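PDB 1MDB: 2,3-dihydroxybenzoate-AMP ligase from Bacillus subtilis, which belongs to the ANL superfamily of AMP-binding enzymes, with a large N-terminal and a small C-terminal domain, and is modelled here with AMP and 2,3-dihydroxybenzoic acid. Local coordinates for residues Lys75-Val80 against Phe120-Ala125; Leu267-Lys272 against Arg294-Ser299. All blocks are in the same frame, centred on the assembly; numbering follows the deposited sequence.

Both contacts lie in the large AMP-binding region of the chain, but they belong to different sheets of it. Interaction 1 comes first along the chain and closes before interaction 2 opens. It sits where helix 111-120 runs into strand 125-132, beside strand 77-80 of the six-stranded mixed sheet. Interaction 2 packs the end of helix 261-271 against the loop between helix 280-292 and strand 302-306, next to the nine-stranded mixed sheet that holds strands 275-278 and 302-306. The centres are 39 Å apart and the nearest atoms about 21 Å, so the two contacts do not touch and belong to separate helix-strand connections.

Interaction 1: Lys75-Val80 against Phe120-Ala125; sequences KDRVVV and FAEAAA. With SO4 (sulfate ion), chain B.
A Schellman motif at Glu122 ends helix 111-120 and turns the chain into strand 125-132, the parallel neighbour of strand 77-80 in a layered alpha/beta fold; Arg77 and Ala121 meet at this turn. The guanidinium reaches back to the end of the helix, where NE of Arg77 donates to O of Ala121 at 2.9 Å. That bond arrives in the carbonyl plane, while the oxygen stands 15° out of the guanidinium plane. NH2 adds a weak second bond to the same oxygen. Bends at chi2 (71°) and chi3 (72°) curl the side chain over Ala121, whose CB touches CB and CG of Arg77, and also let NH1 of Arg77 reach O of Lys75, two residues earlier in the chain, at 2.7 Å. NE and NH1 are thus each held by a backbone carbonyl, which restricts the group's rotation. A sulfate, probably from the crystallisation liquor, is bound weakly by NH1 of Arg77 and NZ of Lys75 and is also hydrogen-bonded to the backbone N of Lys3. Glu122 keeps its OE1 4.1 Å from Arg77 NH2, too far for a salt bridge; its OE2 forms a salt bridge with NZ of Lys394.

Further along, the backbones take over. Ala124 N donates to Arg77 O at 2.9 Å, and Val79 N to Ala125 O at 3.1 Å. Apolar contacts flank these bonds: Val78 CG1 lies against Ala125 CB, and Val79 CG2 meets the methyl CB of Ala123 at 3.7 Å.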
loop_
_atom_site.group_PDB
_atom_site.type_symbol
_atom_site.label_atom_id
_atom_site.label_comp_id
_atom_site.label_asym_id
_atom_site.label_seq_id
_atom_site.Cartn_x
_atom_site.Cartn_y
_atom_site.Cartn_z
ATOM N N LYS A 75 -24.375 0.574 -4.943
ATOM C CA LYS A 75 -24.070 0.907 -3.548
ATOM C C LYS A 75 -23.748 -0.336 -2.706
ATOM O O LYS A 75 -23.268 -0.221 -1.578
ATOM C CB LYS A 75 -25.210 1.696 -2.884
ATOM C CG LYS A 75 -25.335 3.144 -3.344
ATOM C CD LYS A 75 -26.134 3.984 -2.342
ATOM C CE LYS A 75 -27.533 3.427 -2.124
ATOM N NZ LYS A 75 -28.258 4.121 -1.019
ATOM N N ASP A 76 -24.014 -1.524 -3.241
ATOM C CA ASP A 76 -23.707 -2.751 -2.503
ATOM C C ASP A 76 -22.203 -2.877 -2.314
ATOM O O ASP A 76 -21.427 -2.540 -3.215
ATOM C CB ASP A 76 -24.169 -3.998 -3.260
ATOM C CG ASP A 76 -25.615 -4.336 -3.008
ATOM O OD1 ASP A 76 -26.181 -3.818 -2.031
ATOM O OD2 ASP A 76 -26.178 -5.137 -3.780
ATOM N N ARG A 77 -21.788 -3.366 -1.149
ATOM C CA ARG A 77 -20.374 -3.571 -0.903
ATOM C C ARG A 77 -20.014 -5.000 -1.251
ATOM O O ARG A 77 -20.790 -5.935 -1.015
ATOM C CB ARG A 77 -20.009 -3.275 0.554
ATOM C CG ARG A 77 -19.733 -1.806 0.799
ATOM C CD ARG A 77 -21.018 -1.005 0.725
ATOM N NE ARG A 77 -21.858 -1.274 1.888
ATOM C CZ ARG A 77 -23.081 -0.782 2.059
ATOM N NH1 ARG A 77 -23.611 0.007 1.129
ATOM N NH2 ARG A 77 -23.765 -1.065 3.168
ATOM N N VAL A 78 -18.838 -5.170 -1.842
ATOM C CA VAL A 78 -18.385 -6.496 -2.220
ATOM C C VAL A 78 -16.941 -6.674 -1.818
ATOM O O VAL A 78 -16.043 -6.030 -2.367
ATOM C CB VAL A 78 -18.551 -6.724 -3.738
ATOM C CG1 VAL A 78 -17.998 -8.078 -4.136
ATOM C CG2 VAL A 78 -20.034 -6.627 -4.110
ATOM N N VAL A 79 -16.721 -7.546 -0.838
ATOM C CA VAL A 79 -15.378 -7.818 -0.358
ATOM C C VAL A 79 -14.641 -8.622 -1.411
ATOM O O VAL A 79 -15.048 -9.736 -1.755
ATOM C CB VAL A 79 -15.398 -8.604 0.966
ATOM C CG1 VAL A 79 -13.974 -8.769 1.504
ATOM C CG2 VAL A 79 -16.257 -7.878 1.987
ATOM N N VAL A 80 -13.573 -8.033 -1.941
ATOM C CA VAL A 80 -12.745 -8.674 -2.960
ATOM C C VAL A 80 -11.405 -9.057 -2.318
ATOM O O VAL A 80 -10.696 -8.208 -1.773
ATOM C CB VAL A 80 -12.479 -7.716 -4.167
ATOM C CG1 VAL A 80 -11.749 -8.460 -5.286
ATOM C CG2 VAL A 80 -13.791 -7.141 -4.692
ATOM N N PHE A 120 -19.316 -5.444 9.007
ATOM C CA PHE A 120 -19.235 -3.993 9.000
ATOM C C PHE A 120 -19.769 -3.402 7.694
ATOM O O PHE A 120 -20.699 -2.603 7.705
ATOM C CB PHE A 120 -17.783 -3.584 9.219
ATOM C CG PHE A 120 -17.587 -2.123 9.492
ATOM C CD1 PHE A 120 -18.403 -1.452 10.395
ATOM C CD2 PHE A 120 -16.542 -1.434 8.895
ATOM C CE1 PHE A 120 -18.173 -0.112 10.704
ATOM C CE2 PHE A 120 -16.301 -0.090 9.199
ATOM C CZ PHE A 120 -17.116 0.570 10.103
ATOM N N ALA A 121 -19.188 -3.808 6.569
ATOM C CA ALA A 121 -19.620 -3.303 5.275
ATOM C C ALA A 121 -20.955 -3.891 4.810
ATOM O O ALA A 121 -21.490 -3.481 3.774
ATOM C CB ALA A 121 -18.544 -3.573 4.236
ATOM N N GLU A 122 -21.494 -4.845 5.570
ATOM C CA GLU A 122 -22.762 -5.469 5.203
ATOM C C GLU A 122 -22.646 -5.924 3.751
ATOM O O GLU A 122 -23.503 -5.631 2.918
ATOM C CB GLU A 122 -23.911 -4.458 5.365
ATOM C CG GLU A 122 -24.217 -4.099 6.827
ATOM C CD GLU A 122 -24.904 -2.743 6.998
ATOM O OE1 GLU A 122 -25.915 -2.482 6.319
ATOM O OE2 GLU A 122 -24.430 -1.935 7.822
ATOM N N ALA A 123 -21.570 -6.647 3.470
ATOM C CA ALA A 123 -21.264 -7.145 2.134
ATOM C C ALA A 123 -22.338 -8.030 1.512
ATOM O O ALA A 123 -22.902 -8.910 2.172
ATOM C CB ALA A 123 -19.933 -7.898 2.166
ATOM N N ALA A 124 -22.601 -7.793 0.230
ATOM C CA ALA A 124 -23.585 -8.563 -0.525
ATOM C C ALA A 124 -22.920 -9.756 -1.198
ATOM O O ALA A 124 -23.597 -10.697 -1.641
ATOM C CB ALA A 124 -24.244 -7.682 -1.576
ATOM N N ALA A 125 -21.592 -9.710 -1.285
ATOM C CA ALA A 125 -20.827 -10.778 -1.913
ATOM C C ALA A 125 -19.374 -10.808 -1.444
ATOM O O ALA A 125 -18.825 -9.810 -0.963
ATOM C CB ALA A 125 -20.897 -10.639 -3.434
HETATM S S SO4 B . -26.418 2.610 2.070
HETATM O O1 SO4 B . -25.511 1.896 2.992
HETATM O O2 SO4 B . -25.848 3.928 1.722
HETATM O O3 SO4 B . -26.596 1.811 0.841
HETATM O O4 SO4 B . -27.733 2.788 2.721
#

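Interaction 2: Leu267-Lys272 against Arg294-Ser299; sequences LIEREK and RDDLSS
Glu269 and Asp296 face each other with CA atoms 5.3 Å apart, and Lys272 and Ser299 repeat that spacing where the last turn of helix 261-271 gives way to the following loop. Lys272 leaves the helix with positive phi, while 294-299 runs past as an irregular loop.

The carboxylate of Glu269 reaches across to this loop. Its CG is anti to the backbone N (chi1 160°) and the chain is extended beyond it, which brings OE1 to the backbone N of Asp296. The bond is straight but long and weak, at 3.5 Å. OE2 of Glu269 approaches CB of Asp296 at 3.4 Å, and the two side chains cross at about a right angle. Nearer the backbone, CB of Glu269 sits 3.3 Å from Asp296 O. Acid groups gather here, for OD2 of Asp295 lies 4.2 Å from OE1 of Glu269, and OD2 of Asp296 is as far from OE2 of Glu269; this could raise the affinity of Glu269 for a proton, although Asp295 is also paired with Arg293.

In the fold, the contact sets the end of one helix against the connection from helix 280-292 to strand 302-306, at the surface of the alpha/beta layer. Beside the acids, CD2 of Leu297 rests obliquely on CB and CG2 of Ile268, with Phe265 and Phe322 also touching Leu297. At the far end, OG of Ser299 comes within 3.3 Å of Lys272 CA and hydrogen-bonds to Val273 O, just beyond the helix.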
loop_
_atom_site.group_PDB
_atom_site.type_symbol
_atom_site.label_atom_id
_atom_site.label_comp_id
_atom_site.label_asym_id
_atom_site.label_seq_id
_atom_site.Cartn_x
_atom_site.Cartn_y
_atom_site.Cartn_z
ATOM N N LEU A 267 10.678 -12.616 -14.762
ATOM C CA LEU A 267 9.619 -11.791 -15.338
ATOM C C LEU A 267 10.157 -10.437 -15.797
ATOM O O LEU A 267 9.733 -9.896 -16.809
ATOM C CB LEU A 267 8.509 -11.581 -14.299
ATOM C CG LEU A 267 7.146 -12.272 -14.429
ATOM C CD1 LEU A 267 7.153 -13.344 -15.510
ATOM C CD2 LEU A 267 6.769 -12.839 -13.075
ATOM N N ILE A 268 11.092 -9.883 -15.039
ATOM C CA ILE A 268 11.658 -8.594 -15.397
ATOM C C ILE A 268 12.474 -8.722 -16.684
ATOM O O ILE A 268 12.378 -7.880 -17.579
ATOM C CB ILE A 268 12.538 -8.048 -14.252
ATOM C CG1 ILE A 268 11.658 -7.788 -13.026
ATOM C CG2 ILE A 268 13.242 -6.771 -14.691
ATOM C CD1 ILE A 268 12.397 -7.270 -11.813
ATOM N N GLU A 269 13.261 -9.785 -16.781
ATOM C CA GLU A 269 14.071 -10.001 -17.978
ATOM C C GLU A 269 13.222 -10.450 -19.174
ATOM O O GLU A 269 13.383 -9.944 -20.286
ATOM C CB GLU A 269 15.161 -11.042 -17.701
ATOM C CG GLU A 269 15.721 -11.687 -18.966
ATOM C CD GLU A 269 16.991 -12.471 -18.714
ATOM O OE1 GLU A 269 17.082 -13.157 -17.671
ATOM O OE2 GLU A 269 17.895 -12.407 -19.573
ATOM N N ARG A 270 12.320 -11.401 -18.942
ATOM C CA ARG A 270 11.475 -11.903 -20.017
ATOM C C ARG A 270 10.534 -10.835 -20.565
ATOM O O ARG A 270 10.469 -10.623 -21.773
ATOM C CB ARG A 270 10.658 -13.112 -19.539
ATOM C CG ARG A 270 9.683 -13.630 -20.585
ATOM C CD ARG A 270 8.926 -14.858 -20.108
ATOM N NE ARG A 270 7.879 -15.229 -21.060
ATOM C CZ ARG A 270 7.114 -16.314 -20.964
ATOM N NH1 ARG A 270 7.265 -17.163 -19.952
ATOM N NH2 ARG A 270 6.189 -16.552 -21.884
ATOM N N GLU A 271 9.818 -10.152 -19.679
ATOM C CA GLU A 271 8.871 -9.124 -20.102
ATOM C C GLU A 271 9.473 -7.737 -20.252
ATOM O O GLU A 271 8.809 -6.812 -20.731
ATOM C CB GLU A 271 7.716 -9.050 -19.107
ATOM C CG GLU A 271 6.994 -10.359 -18.933
ATOM C CD GLU A 271 6.448 -10.887 -20.249
ATOM O OE1 GLU A 271 6.038 -10.066 -21.100
ATOM O OE2 GLU A 271 6.420 -12.119 -20.425
ATOM N N LYS A 272 10.723 -7.588 -19.833
ATOM C CA LYS A 272 11.400 -6.294 -19.912
ATOM C C LYS A 272 10.666 -5.200 -19.143
ATOM O O LYS A 272 10.310 -4.158 -19.686
ATOM C CB LYS A 272 11.601 -5.887 -21.376
ATOM C CG LYS A 272 12.869 -6.484 -21.959
ATOM C CD LYS A 272 12.896 -6.444 -23.465
ATOM C CE LYS A 272 14.162 -7.119 -23.957
ATOM N NZ LYS A 272 14.400 -8.409 -23.233
ATOM N N ARG A 294 21.801 -14.268 -11.814
ATOM C CA ARG A 294 22.371 -13.891 -13.102
ATOM C C ARG A 294 21.307 -13.350 -14.049
ATOM O O ARG A 294 21.540 -13.227 -15.250
ATOM C CB ARG A 294 23.077 -15.090 -13.752
ATOM C CG ARG A 294 24.263 -15.628 -12.953
ATOM C CD ARG A 294 25.422 -16.022 -13.865
ATOM N NE ARG A 294 26.640 -16.314 -13.109
ATOM C CZ ARG A 294 27.847 -16.455 -13.653
ATOM N NH1 ARG A 294 28.008 -16.329 -14.964
ATOM N NH2 ARG A 294 28.897 -16.720 -12.884
ATOM N N ASP A 295 20.136 -13.027 -13.510
ATOM C CA ASP A 295 19.065 -12.490 -14.335
ATOM C C ASP A 295 19.464 -11.125 -14.852
ATOM O O ASP A 295 20.263 -10.432 -14.228
ATOM C CB ASP A 295 17.770 -12.373 -13.537
ATOM C CG ASP A 295 17.241 -13.717 -13.095
ATOM O OD1 ASP A 295 17.815 -14.299 -12.145
ATOM O OD2 ASP A 295 16.260 -14.195 -13.707
ATOM N N ASP A 296 18.906 -10.752 -15.998
ATOM C CA ASP A 296 19.188 -9.463 -16.615
ATOM C C ASP A 296 18.053 -8.485 -16.324
ATOM O O ASP A 296 17.034 -8.469 -17.015
ATOM C CB ASP A 296 19.373 -9.648 -18.123
ATOM C CG ASP A 296 19.344 -8.342 -18.877
ATOM O OD1 ASP A 296 19.805 -7.324 -18.323
ATOM O OD2 ASP A 296 18.870 -8.342 -20.034
ATOM N N LEU A 297 18.250 -7.673 -15.288
ATOM C CA LEU A 297 17.263 -6.695 -14.845
ATOM C C LEU A 297 17.524 -5.348 -15.484
ATOM O O LEU A 297 16.997 -4.327 -15.044
ATOM C CB LEU A 297 17.328 -6.553 -13.326
ATOM C CG LEU A 297 17.403 -7.864 -12.539
ATOM C CD1 LEU A 297 17.382 -7.560 -11.049
ATOM C CD2 LEU A 297 16.236 -8.773 -12.921
ATOM N N SER A 298 18.344 -5.367 -16.528
ATOM C CA SER A 298 18.742 -4.175 -17.273
ATOM C C SER A 298 17.625 -3.275 -17.806
ATOM O O SER A 298 17.816 -2.069 -17.943
ATOM C CB SER A 298 19.648 -4.595 -18.439
ATOM O OG SER A 298 19.778 -3.551 -19.380
ATOM N N SER A 299 16.471 -3.845 -18.125
ATOM C CA SER A 299 15.363 -3.044 -18.647
ATOM C C SER A 299 14.754 -2.139 -17.574
ATOM O O SER A 299 14.014 -1.197 -17.873
ATOM C CB SER A 299 14.277 -3.959 -19.202
ATOM O OG SER A 299 13.810 -4.853 -18.200
#